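Local coordinates for protein 23S rRNA (guanine(2535)-N(1))-methyltransferase (Streptomyces viridochromogenes, PDB 1O9G) that methylates guanine-2535 of 23S ribosomal RNA at N1 with S-adenosyl-L-methionine as methyl donor, thereby conferring resistance to the orthosomycin antibiotic avilamycin, at residues F119-P122 with S123-E126. The protein carries 3 engineered substitutions. Residues are numbered along the deposited sequence; the frame is centred on the assembly and turned at random.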
loop_
_atom_site.group_PDB
_atom_site.type_symbol
_atom_site.label_atom_id
_atom_site.label_comp_id
_atom_site.label_asym_id
_atom_site.label_seq_id
_atom_site.Cartn_x
_atom_site.Cartn_y
_atom_site.Cartn_z
ATOM N N PHE A 119 24.430 19.723 8.546
ATOM C CA PHE A 119 25.057 18.625 9.283
ATOM C C PHE A 119 26.283 17.997 8.610
ATOM O O PHE A 119 27.112 17.431 9.287
ATOM C CB PHE A 119 24.036 17.512 9.583
ATOM C CG PHE A 119 22.837 17.972 10.354
ATOM C CD1 PHE A 119 22.995 18.601 11.588
ATOM C CD2 PHE A 119 21.557 17.797 9.849
ATOM C CE1 PHE A 119 21.893 19.007 12.310
ATOM C CE2 PHE A 119 20.466 18.206 10.568
ATOM C CZ PHE A 119 20.634 18.819 11.783
ATOM N N GLY A 120 26.339 18.027 7.285
ATOM C CA GLY A 120 27.477 17.518 6.546
ATOM C C GLY A 120 27.531 16.015 6.365
ATOM O O GLY A 120 28.498 15.501 5.822
ATOM N N LYS A 121 26.528 15.279 6.802
ATOM C CA LYS A 121 26.564 13.818 6.683
ATOM C C LYS A 121 26.318 13.407 5.228
ATOM O O LYS A 121 25.360 13.913 4.586
ATOM C CB LYS A 121 25.499 13.200 7.592
ATOM C CG LYS A 121 25.463 11.691 7.706
ATOM C CD LYS A 121 24.586 11.269 8.897
ATOM C CE LYS A 121 24.086 9.836 8.847
ATOM N NZ LYS A 121 25.058 8.814 8.372
ATOM N N PRO A 122 27.126 12.503 4.667
ATOM C CA PRO A 122 26.906 12.075 3.286
ATOM C C PRO A 122 25.509 11.562 2.993
ATOM O O PRO A 122 24.997 11.760 1.896
ATOM C CB PRO A 122 27.921 10.946 3.092
ATOM C CG PRO A 122 28.951 11.178 4.006
ATOM C CD PRO A 122 28.377 11.936 5.184
ATOM N N SER A 123 24.879 10.887 3.946
ATOM C CA SER A 123 23.588 10.281 3.694
ATOM C C SER A 123 22.528 11.296 3.273
ATOM O O SER A 123 21.595 10.927 2.608
ATOM C CB SER A 123 23.068 9.529 4.907
ATOM O OG SER A 123 22.981 10.369 6.008
ATOM N N TYR A 124 22.632 12.552 3.696
ATOM C CA TYR A 124 21.611 13.545 3.353
ATOM C C TYR A 124 21.672 13.830 1.848
ATOM O O TYR A 124 20.638 14.047 1.209
ATOM C CB TYR A 124 21.758 14.835 4.154
ATOM C CG TYR A 124 21.474 14.678 5.618
ATOM C CD1 TYR A 124 20.204 14.367 6.065
ATOM C CD2 TYR A 124 22.473 14.818 6.540
ATOM C CE1 TYR A 124 19.943 14.229 7.404
ATOM C CE2 TYR A 124 22.237 14.656 7.909
ATOM C CZ TYR A 124 20.962 14.363 8.320
ATOM O OH TYR A 124 20.763 14.230 9.671
ATOM N N LEU A 125 22.886 13.857 1.292
ATOM C CA LEU A 125 23.036 14.059 -0.149
ATOM C C LEU A 125 22.677 12.811 -0.961
ATOM O O LEU A 125 22.185 12.942 -2.071
ATOM C CB LEU A 125 24.451 14.525 -0.495
ATOM C CG LEU A 125 24.764 15.974 -0.194
ATOM C CD1 LEU A 125 26.194 16.278 -0.632
ATOM C CD2 LEU A 125 23.767 16.957 -0.861
ATOM N N GLU A 126 22.901 11.629 -0.409
ATOM C CA GLU A 126 22.423 10.368 -0.985
ATOM C C GLU A 126 20.886 10.439 -1.077
ATOM O O GLU A 126 20.306 10.082 -2.107
ATOM C CB GLU A 126 22.873 9.153 -0.158
ATOM C CG GLU A 126 24.363 8.788 -0.274
ATOM C CD GLU A 126 24.782 7.591 0.597
ATOM O OE1 GLU A 126 24.762 7.688 1.847
ATOM O OE2 GLU A 126 25.145 6.545 0.046
HETATM O O HOH W 1 26.337 9.257 6.084
#
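The ring of Tyr-124 reaches back from the first turn of helix 122-140 and lies against both Phe-119 and Lys-121, a compact example of how a helical hairpin closes its own turn. Its CE2 rests 3.6 Å from CB of Lys-121, while its OH comes 3.7 Å from CD2 of Phe-119. The two aromatic rings meet obliquely, their planes inclined at 34° and their centroids 5.7 Å apart, with CE2 and OH of Tyr-124 passing CB and CD2 of Phe-119. A chi1 of -67° puts CG of Tyr-124 beside the backbone N and swings the far end of the ring back over the turn. CG of Lys-121 stands anti to its own N (chi1 -175°), which carries the methylenes past Ser-123, where CE lies 3.1 Å from OG. A bend at the last torsion brings NZ to a water, 2.7 Å off, that also accepts a bond from the backbone N of Ser-123.

The backbone bonds that begin helix 122-140 follow the same turn. Lys-121 O accepts from Tyr-124 N at 3.2 Å, with the donor well above the carbonyl plane, and Pro-122 O takes a straighter bond from Glu-126 N at 3.1 Å, in the carbonyl plane. A weak bond from Leu-125 N shares that second carbonyl. Gly-120, with positive phi, marks the chain's departure from helix 102-119. Arg-112, Gln-115 and Ser-116 of that helix touch the tyrosine, and Ser-116 also meets Leu-125.

At this exposed hairpin tip, the centre of the contact lies about 28 Å from the centre of the chain. Polar and apolar contacts are mixed, oxygens resting on carbon. Accepting from both nitrogens, the water serves an early helix amide and the lysine ammonium, whose charge the helix dipole's positive end would probably disfavour mildly.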